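Local coordinates for protein GDP-mannose-dependent alpha-(1-6)-phosphatidylinositol monomannoside mannosyltransferase (Corynebacterium glutamicum, PDB 3OKP) that is a mannosyltransferase of the GT-B fold, built from two Rossmann-like domains, and carries guanosine-5'-diphosphate-alpha-D-mannose in this model, at residues F92-P97 / S116-E121; L144-Q149 / F165-S170; S148-R153 / L287-L292. All blocks are in the same frame, centred on the assembly; numbering follows the deposited sequence. Where two conformers were deposited one is given.

Interactions 1 and 2 both lie in the N-terminal Rossmann-like domain, at the C-terminal ends of neighbouring strands of its parallel sheet; both are buried. In interaction 2 strands 143-146 and 164-167 pair directly, so a backbone ladder dominates, with rings packed on one face. In interaction 1 strands 89-92 and 112-116 have run out into loops, and imidazole and carboxylate side chains take over part of the bonding. The two contacts are joined where Thr-117 OG1 bonds Thr-145 O. Interaction 3 shares Ser-148 and Gln-149 with interaction 2 but reaches across to the other domain; it is smaller, only partly buried, and relies on one short hydroxyl bond and a little apolar packing.

Interaction 1 of 3, residues F92-P97 / S116-E121; sequences FGAAAP and STHGHE
His-118 reaches across to the loop 92-97 and grips the carbonyl of Gly-93. Starting at CB, its first torsion (-53°) sets CG anti to the carbonyl carbon, which carries the ring over to the other loop. On the way CD2 passes Ala-94 CB at 4.2 Å, CE1 stands 3.6 Å from Gly-93 O, and at the tip NE2 donates to Gly-93 O over 2.8 Å. That bond is nearly straight (170°) and lies in both the ring plane and the carbonyl plane, so the imidazole meets its partner edge-on. Tyr-24 of helix 20-29 packs edge-to-face with the same ring.

Beside it the backbones still touch: Ser-116 N gives a 3.0 Å bond to Phe-92 O, and Ala-95 N donates to Ser-116 O. Glu-121 folds back, bent at chi2, and divides its carboxylate: OE1 takes His-118 N at 2.9 Å, on the syn side but tilted out of the carboxylate plane, while OE2 receives a weak bond from Ala-96 N. A buried carboxylate thus answers N-H groups of both loops that follow parallel strands 89-92 and 112-116 of the N-terminal Rossmann-like domain, and probably helps position an imidazole whose tip is held by its NE2 bond.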
loop_
_atom_site.group_PDB
_atom_site.type_symbol
_atom_site.label_atom_id
_atom_site.label_comp_id
_atom_site.label_asym_id
_atom_site.label_seq_id
_atom_site.Cartn_x
_atom_site.Cartn_y
_atom_site.Cartn_z
ATOM N N PHE A 92 -6.668 -0.160 -17.139
ATOM C CA PHE A 92 -5.732 0.935 -16.924
ATOM C C PHE A 92 -5.257 0.877 -15.476
ATOM O O PHE A 92 -6.028 1.144 -14.546
ATOM C CB PHE A 92 -6.374 2.289 -17.249
ATOM C CG PHE A 92 -6.801 2.428 -18.688
ATOM C CD1 PHE A 92 -5.883 2.794 -19.669
ATOM C CD2 PHE A 92 -8.119 2.185 -19.063
ATOM C CE1 PHE A 92 -6.271 2.914 -21.003
ATOM C CE2 PHE A 92 -8.516 2.305 -20.392
ATOM C CZ PHE A 92 -7.589 2.670 -21.364
ATOM N N GLY A 93 -3.989 0.504 -15.301
ATOM C CA GLY A 93 -3.390 0.309 -13.979
ATOM C C GLY A 93 -3.471 1.533 -13.089
ATOM O O GLY A 93 -3.540 1.417 -11.862
ATOM N N ALA A 94 -3.447 2.704 -13.718
ATOM C CA ALA A 94 -3.683 3.970 -13.042
ATOM C C ALA A 94 -4.657 4.763 -13.900
ATOM O O ALA A 94 -4.454 4.909 -15.106
ATOM C CB ALA A 94 -2.376 4.730 -12.844
ATOM N N ALA A 95 -5.724 5.255 -13.275
ATOM C CA ALA A 95 -6.825 5.896 -13.995
ATOM C C ALA A 95 -6.423 7.194 -14.694
ATOM O O ALA A 95 -6.605 7.331 -15.905
ATOM C CB ALA A 95 -8.010 6.127 -13.057
ATOM N N ALA A 96 -5.874 8.139 -13.936
ATOM C CA ALA A 96 -5.523 9.451 -14.479
ATOM C C ALA A 96 -4.044 9.527 -14.862
ATOM O O ALA A 96 -3.182 9.254 -14.026
ATOM C CB ALA A 96 -5.876 10.546 -13.481
ATOM N N PRO A 97 -3.739 9.918 -16.118
ATOM C CA PRO A 97 -4.649 10.284 -17.203
ATOM C C PRO A 97 -4.919 9.219 -18.287
ATOM O O PRO A 97 -5.717 9.480 -19.189
ATOM C CB PRO A 97 -3.915 11.462 -17.847
ATOM C CG PRO A 97 -2.442 11.097 -17.695
ATOM C CD PRO A 97 -2.334 10.116 -16.526
ATOM N N SER A 116 -7.941 1.558 -12.296
ATOM C CA SER A 116 -7.610 1.545 -10.870
ATOM C C SER A 116 -7.153 2.913 -10.378
ATOM O O SER A 116 -6.265 3.529 -10.965
ATOM C CB SER A 116 -6.539 0.491 -10.560
ATOM O OG SER A 116 -7.045 -0.828 -10.710
ATOM N N THR A 117 -7.777 3.386 -9.304
ATOM C CA THR A 117 -7.337 4.606 -8.639
ATOM C C THR A 117 -6.411 4.242 -7.491
ATOM O O THR A 117 -6.422 3.103 -7.008
ATOM C CB THR A 117 -8.516 5.441 -8.096
ATOM O OG1 THR A 117 -9.233 4.686 -7.110
ATOM C CG2 THR A 117 -9.456 5.853 -9.226
ATOM N N HIS A 118 -5.606 5.211 -7.064
ATOM C CA HIS A 118 -4.683 5.007 -5.955
ATOM C C HIS A 118 -4.776 6.185 -4.981
ATOM O O HIS A 118 -5.785 6.333 -4.295
ATOM C CB HIS A 118 -3.260 4.774 -6.483
ATOM C CG HIS A 118 -3.175 3.681 -7.506
ATOM N ND1 HIS A 118 -2.958 2.362 -7.170
ATOM C CD2 HIS A 118 -3.315 3.709 -8.852
ATOM C CE1 HIS A 118 -2.951 1.626 -8.267
ATOM N NE2 HIS A 118 -3.168 2.419 -9.302
ATOM N N GLY A 119 -3.750 7.029 -4.936
ATOM C CA GLY A 119 -3.758 8.201 -4.058
ATOM C C GLY A 119 -4.027 9.514 -4.773
ATOM O O GLY A 119 -4.739 10.377 -4.254
ATOM N N HIS A 120 -3.463 9.654 -5.972
ATOM C CA HIS A 120 -3.446 10.924 -6.703
ATOM C C HIS A 120 -4.821 11.481 -7.082
ATOM O O HIS A 120 -5.005 12.697 -7.103
ATOM C CB HIS A 120 -2.570 10.809 -7.958
ATOM N N GLU A 121 -5.775 10.596 -7.370
ATOM C CA GLU A 121 -7.114 11.005 -7.817
ATOM C C GLU A 121 -7.873 11.868 -6.800
ATOM O O GLU A 121 -8.767 12.629 -7.178
ATOM C CB GLU A 121 -7.957 9.790 -8.222
ATOM C CG GLU A 121 -7.571 9.167 -9.570
ATOM C CD GLU A 121 -6.446 8.136 -9.477
ATOM O OE1 GLU A 121 -6.023 7.783 -8.351
ATOM O OE2 GLU A 121 -5.987 7.672 -10.547
#

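Interaction 2 of 3, residues L144-Q149 / F165-S170; sequences LTYISQ and FEHLPS
The Tyr-146 ring carries the backbone of His-167 on one face, its CA standing 3.8 Å from the ring centroid in a CH-pi contact, while Phe-165 O sits at the ring edge. The His-167 imidazole in turn has Pro-169 CD over the centre of one face and Ser-148 N at its edge; the two rings meet obliquely, their planes 33° apart. The strands 143-146 and 164-167 form a beta-alpha-beta crossover of the Rossmann-like fold. Leu-144, Tyr-146, Phe-165 and His-167 point to one face of the sheet, where the connecting helix 149-159 packs Leu-152 on Tyr-146 and Phe-165, and Phe-155 on Tyr-146.

A parallel ladder joins the strands: Glu-166 N to Leu-144 O, Tyr-146 N to Glu-166 O, and Leu-168 N to Tyr-146 O. Leu-144 and Phe-165 run side by side, with CD2 of the leucine only 3.4 Å from CE1 of the phenylalanine. A first torsion of 61° swings the Tyr-146 ring across the next strand, and its OH donates to Gln-149 OE1. Thr-145 points to the other face of the sheet; its CB meets Leu-168 CB, just past the strand, at 3.7 Å. Its hydroxyl bonds Ser-116 OG and, at 2.6 Å from Thr-145 OG1, a water that donates weakly to Leu-168 O.

Beyond the ladder, His-167 NE2 donates to Ile-147 O over 2.9 Å, approaching from above the carbonyl plane, 61° out of it.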
loop_
_atom_site.group_PDB
_atom_site.type_symbol
_atom_site.label_atom_id
_atom_site.label_comp_id
_atom_site.label_asym_id
_atom_site.label_seq_id
_atom_site.Cartn_x
_atom_site.Cartn_y
_atom_site.Cartn_z
ATOM N N LEU A 144 -14.479 1.053 -11.799
ATOM C CA LEU A 144 -13.444 1.864 -11.176
ATOM C C LEU A 144 -13.073 1.273 -9.823
ATOM O O LEU A 144 -13.923 1.150 -8.936
ATOM C CB LEU A 144 -13.892 3.320 -11.025
ATOM C CG LEU A 144 -12.761 4.286 -10.657
ATOM C CD1 LEU A 144 -12.052 4.806 -11.909
ATOM C CD2 LEU A 144 -13.284 5.434 -9.820
ATOM N N THR A 145 -11.807 0.898 -9.669
ATOM C CA THR A 145 -11.346 0.341 -8.398
ATOM C C THR A 145 -10.730 1.413 -7.494
ATOM O O THR A 145 -10.190 2.410 -7.977
ATOM C CB THR A 145 -10.392 -0.875 -8.567
ATOM O OG1 THR A 145 -9.053 -0.430 -8.813
ATOM C CG2 THR A 145 -10.860 -1.802 -9.696
ATOM N N TYR A 146 -10.841 1.197 -6.185
ATOM C CA TYR A 146 -10.355 2.136 -5.180
ATOM C C TYR A 146 -9.678 1.372 -4.042
ATOM O O TYR A 146 -9.998 0.209 -3.797
ATOM C CB TYR A 146 -11.509 3.002 -4.651
ATOM C CG TYR A 146 -12.626 2.219 -3.982
ATOM C CD1 TYR A 146 -12.590 1.947 -2.615
ATOM C CD2 TYR A 146 -13.722 1.757 -4.714
ATOM C CE1 TYR A 146 -13.611 1.230 -1.991
ATOM C CE2 TYR A 146 -14.751 1.038 -4.098
ATOM C CZ TYR A 146 -14.685 0.780 -2.737
ATOM O OH TYR A 146 -15.692 0.074 -2.115
ATOM N N ILE A 147 -8.755 2.032 -3.347
ATOM C CA ILE A 147 -7.960 1.384 -2.294
ATOM C C ILE A 147 -8.602 1.419 -0.894
ATOM O O ILE A 147 -8.366 0.525 -0.080
ATOM C CB ILE A 147 -6.494 1.921 -2.247
ATOM C CG1 ILE A 147 -6.450 3.388 -1.794
ATOM C CG2 ILE A 147 -5.805 1.723 -3.607
ATOM C CD1 ILE A 147 -5.060 3.889 -1.409
ATOM N N SER A 148 -9.407 2.447 -0.624
ATOM C CA SER A 148 -10.091 2.574 0.666
ATOM C C SER A 148 -11.431 3.294 0.535
ATOM O O SER A 148 -11.658 4.034 -0.424
ATOM C CB SER A 148 -9.204 3.307 1.680
ATOM O OG SER A 148 -8.860 4.605 1.223
ATOM N N GLN A 149 -12.313 3.073 1.508
ATOM C CA GLN A 149 -13.582 3.793 1.573
ATOM C C GLN A 149 -13.346 5.294 1.710
ATOM O O GLN A 149 -14.154 6.100 1.241
ATOM C CB GLN A 149 -14.449 3.281 2.726
ATOM C CG GLN A 149 -14.950 1.845 2.556
ATOM C CD GLN A 149 -15.839 1.651 1.328
ATOM O OE1 GLN A 149 -15.779 0.612 0.669
ATOM N NE2 GLN A 149 -16.665 2.648 1.020
ATOM N N PHE A 165 -18.184 0.735 -8.658
ATOM C CA PHE A 165 -17.013 0.967 -7.814
ATOM C C PHE A 165 -16.654 -0.278 -7.007
ATOM O O PHE A 165 -17.497 -0.825 -6.291
ATOM C CB PHE A 165 -17.236 2.177 -6.903
ATOM C CG PHE A 165 -17.430 3.471 -7.648
ATOM C CD1 PHE A 165 -16.343 4.281 -7.958
ATOM C CD2 PHE A 165 -18.703 3.881 -8.040
ATOM C CE1 PHE A 165 -16.522 5.482 -8.644
ATOM C CE2 PHE A 165 -18.891 5.076 -8.729
ATOM C CZ PHE A 165 -17.797 5.877 -9.032
ATOM N N GLU A 166 -15.404 -0.718 -7.138
ATOM C CA GLU A 166 -14.939 -1.956 -6.512
ATOM C C GLU A 166 -13.702 -1.733 -5.644
ATOM O O GLU A 166 -12.744 -1.088 -6.070
ATOM C CB GLU A 166 -14.639 -3.017 -7.578
ATOM C CG GLU A 166 -15.845 -3.473 -8.396
ATOM C CD GLU A 166 -16.726 -4.480 -7.667
ATOM O OE1 GLU A 166 -16.313 -5.003 -6.607
ATOM O OE2 GLU A 166 -17.840 -4.750 -8.161
ATOM N N HIS A 167 -13.731 -2.274 -4.429
ATOM C CA HIS A 167 -12.613 -2.158 -3.493
ATOM C C HIS A 167 -11.470 -3.094 -3.895
ATOM O O HIS A 167 -11.587 -4.318 -3.783
ATOM C CB HIS A 167 -13.091 -2.443 -2.059
ATOM C CG HIS A 167 -12.069 -2.145 -1.000
ATOM N ND1 HIS A 167 -11.821 -3.000 0.053
ATOM C CD2 HIS A 167 -11.240 -1.088 -0.829
ATOM C CE1 HIS A 167 -10.885 -2.481 0.828
ATOM N NE2 HIS A 167 -10.511 -1.323 0.312
ATOM N N LEU A 168 -10.374 -2.515 -4.381
ATOM C CA LEU A 168 -9.206 -3.304 -4.776
ATOM C C LEU A 168 -7.892 -2.701 -4.263
ATOM O O LEU A 168 -7.098 -2.162 -5.046
ATOM C CB LEU A 168 -9.171 -3.521 -6.297
ATOM C CG LEU A 168 -8.323 -4.690 -6.823
ATOM C CD1 LEU A 168 -8.926 -6.035 -6.449
ATOM C CD2 LEU A 168 -8.126 -4.591 -8.330
ATOM N N PRO A 169 -7.665 -2.778 -2.938
ATOM C CA PRO A 169 -6.394 -2.353 -2.366
ATOM C C PRO A 169 -5.315 -3.404 -2.590
ATOM O O PRO A 169 -5.620 -4.533 -2.971
ATOM C CB PRO A 169 -6.711 -2.258 -0.873
ATOM C CG PRO A 169 -7.761 -3.288 -0.661
ATOM C CD PRO A 169 -8.602 -3.249 -1.898
ATOM N N SER A 170 -4.064 -3.029 -2.340
ATOM C CA SER A 170 -2.962 -3.981 -2.335
ATOM C C SER A 170 -3.217 -5.087 -1.313
ATOM O O SER A 170 -3.859 -4.863 -0.280
ATOM C CB SER A 170 -1.649 -3.270 -2.005
ATOM O OG SER A 170 -0.570 -4.189 -1.946
HETATM O O HOH W 1 -7.632 0.627 -6.906
#

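Interaction 3 of 3, residues S148-R153 / L287-L292; sequences SQYTLR and LDVEGL
Ser-148 OG donates a short 2.7 Å bond to Gly-291 O, the one hydrogen bond between these segments, and arrives only slightly tilted from the carbonyl plane. Apolar contacts flank it. Leu-292 CD1 comes within 4.2 Å of Ser-148 CB, and further along the helix Tyr-150 crosses Val-289 obliquely, with CE2 of its ring 3.6 Å from the valine CG2.

Ser-148 is the N-cap of helix 149-159, and the capping bond from Thr-151 N, 3.3 Å from Ser-148 OG, helps hold its hydroxyl. With chi1 at 59° that hydroxyl lies between its own backbone N and carbonyl carbon, and the same oxygen accepts from the helix and donates to the loop 287-292. Glu-316 adds a carboxylate at the same helix end, taking the backbone N-H groups of Gln-149 and Tyr-150, while Tyr-150 OH is bonded to Arg-154. On the other side the loop is fixed at Glu-290, whose N bonds Ser-311 OG and whose carboxylate makes salt bridges to Arg-210 and Lys-211; this residue belongs to the pocket of guanosine-5'-diphosphate-alpha-D-mannose.

The contact bridges the two halves of the GT-B fold: the start of helix 149-159, just after strand 143-146 of the seven-stranded sheet, meets the loop between strand 275-278 of the six-stranded sheet and helix 294-301.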
loop_
_atom_site.group_PDB
_atom_site.type_symbol
_atom_site.label_atom_id
_atom_site.label_comp_id
_atom_site.label_asym_id
_atom_site.label_seq_id
_atom_site.Cartn_x
_atom_site.Cartn_y
_atom_site.Cartn_z
ATOM N N SER A 148 -9.407 2.447 -0.624
ATOM C CA SER A 148 -10.091 2.574 0.666
ATOM C C SER A 148 -11.431 3.294 0.535
ATOM O O SER A 148 -11.658 4.034 -0.424
ATOM C CB SER A 148 -9.204 3.307 1.680
ATOM O OG SER A 148 -8.860 4.605 1.223
ATOM N N GLN A 149 -12.313 3.073 1.508
ATOM C CA GLN A 149 -13.582 3.793 1.573
ATOM C C GLN A 149 -13.346 5.294 1.710
ATOM O O GLN A 149 -14.154 6.100 1.241
ATOM C CB GLN A 149 -14.449 3.281 2.726
ATOM C CG GLN A 149 -14.950 1.845 2.556
ATOM C CD GLN A 149 -15.839 1.651 1.328
ATOM O OE1 GLN A 149 -15.779 0.612 0.669
ATOM N NE2 GLN A 149 -16.665 2.648 1.020
ATOM N N TYR A 150 -12.230 5.657 2.344
ATOM C CA TYR A 150 -11.823 7.055 2.453
ATOM C C TYR A 150 -11.588 7.710 1.090
ATOM O O TYR A 150 -12.179 8.751 0.796
ATOM C CB TYR A 150 -10.572 7.216 3.327
ATOM C CG TYR A 150 -10.112 8.654 3.402
ATOM C CD1 TYR A 150 -10.694 9.540 4.305
ATOM C CD2 TYR A 150 -9.114 9.139 2.549
ATOM C CE1 TYR A 150 -10.291 10.866 4.374
ATOM C CE2 TYR A 150 -8.703 10.468 2.608
ATOM C CZ TYR A 150 -9.297 11.324 3.524
ATOM O OH TYR A 150 -8.904 12.643 3.599
ATOM N N THR A 151 -10.722 7.110 0.270
ATOM C CA THR A 151 -10.409 7.678 -1.048
ATOM C C THR A 151 -11.656 7.741 -1.923
ATOM O O THR A 151 -11.881 8.742 -2.610
ATOM C CB THR A 151 -9.262 6.937 -1.789
ATOM O OG1 THR A 151 -9.619 5.566 -2.014
ATOM C CG2 THR A 151 -7.960 7.016 -0.995
ATOM N N LEU A 152 -12.470 6.685 -1.867
ATOM C CA LEU A 152 -13.754 6.654 -2.568
ATOM C C LEU A 152 -14.641 7.854 -2.222
ATOM O O LEU A 152 -15.162 8.516 -3.118
ATOM C CB LEU A 152 -14.506 5.341 -2.302
ATOM C CG LEU A 152 -15.849 5.180 -3.032
ATOM C CD1 LEU A 152 -15.652 5.138 -4.550
ATOM C CD2 LEU A 152 -16.610 3.957 -2.554
ATOM N N ARG A 153 -14.802 8.136 -0.929
ATOM C CA ARG A 153 -15.599 9.285 -0.489
ATOM C C ARG A 153 -15.077 10.607 -1.064
ATOM O O ARG A 153 -15.866 11.474 -1.449
ATOM C CB ARG A 153 -15.665 9.354 1.040
ATOM C CG ARG A 153 -16.594 10.450 1.570
ATOM C CD ARG A 153 -16.772 10.389 3.084
ATOM N NE ARG A 153 -15.588 10.835 3.818
ATOM C CZ ARG A 153 -14.738 10.020 4.438
ATOM N NH1 ARG A 153 -14.930 8.704 4.418
ATOM N NH2 ARG A 153 -13.693 10.521 5.083
ATOM N N LEU A 287 -4.716 17.083 1.908
ATOM C CA LEU A 287 -4.140 16.399 0.743
ATOM C C LEU A 287 -2.987 15.451 1.094
ATOM O O LEU A 287 -2.709 14.504 0.347
ATOM C CB LEU A 287 -3.704 17.424 -0.314
ATOM C CG LEU A 287 -4.676 17.824 -1.438
ATOM C CD1 LEU A 287 -6.155 17.579 -1.116
ATOM C CD2 LEU A 287 -4.448 19.275 -1.848
ATOM N N ASP A 288 -2.315 15.722 2.214
ATOM C CA ASP A 288 -1.270 14.845 2.723
ATOM C C ASP A 288 -1.922 13.820 3.656
ATOM O O ASP A 288 -2.074 14.058 4.858
ATOM C CB ASP A 288 -0.199 15.671 3.443
ATOM C CG ASP A 288 1.110 14.926 3.608
ATOM O OD1 ASP A 288 1.419 14.051 2.771
ATOM O OD2 ASP A 288 1.836 15.227 4.578
ATOM N N VAL A 289 -2.314 12.687 3.083
ATOM C CA VAL A 289 -3.154 11.726 3.782
ATOM C C VAL A 289 -2.706 10.279 3.560
ATOM O O VAL A 289 -2.139 9.945 2.514
ATOM C CB VAL A 289 -4.648 11.934 3.364
ATOM C CG1 VAL A 289 -4.886 11.535 1.897
ATOM C CG2 VAL A 289 -5.592 11.209 4.293
ATOM N N GLU A 290 -2.955 9.436 4.561
ATOM C CA GLU A 290 -2.692 8.009 4.463
ATOM C C GLU A 290 -3.829 7.340 3.699
ATOM O O GLU A 290 -4.937 7.197 4.221
ATOM C CB GLU A 290 -2.531 7.399 5.863
ATOM C CG GLU A 290 -1.901 6.012 5.884
ATOM C CD GLU A 290 -0.472 6.000 5.364
ATOM O OE1 GLU A 290 0.337 6.853 5.785
ATOM O OE2 GLU A 290 -0.158 5.127 4.532
ATOM N N GLY A 291 -3.551 6.949 2.459
ATOM C CA GLY A 291 -4.553 6.336 1.589
ATOM C C GLY A 291 -5.093 5.040 2.159
ATOM O O GLY A 291 -6.304 4.810 2.170
ATOM N N LEU A 292 -4.183 4.190 2.625
ATOM C CA LEU A 292 -4.557 2.959 3.307
ATOM C C LEU A 292 -3.560 2.644 4.418
ATOM O O LEU A 292 -3.898 2.722 5.601
ATOM C CB LEU A 292 -4.680 1.794 2.316
ATOM C CG LEU A 292 -5.141 0.445 2.885
ATOM C CD1 LEU A 292 -6.595 0.497 3.370
ATOM C CD2 LEU A 292 -4.949 -0.649 1.853
#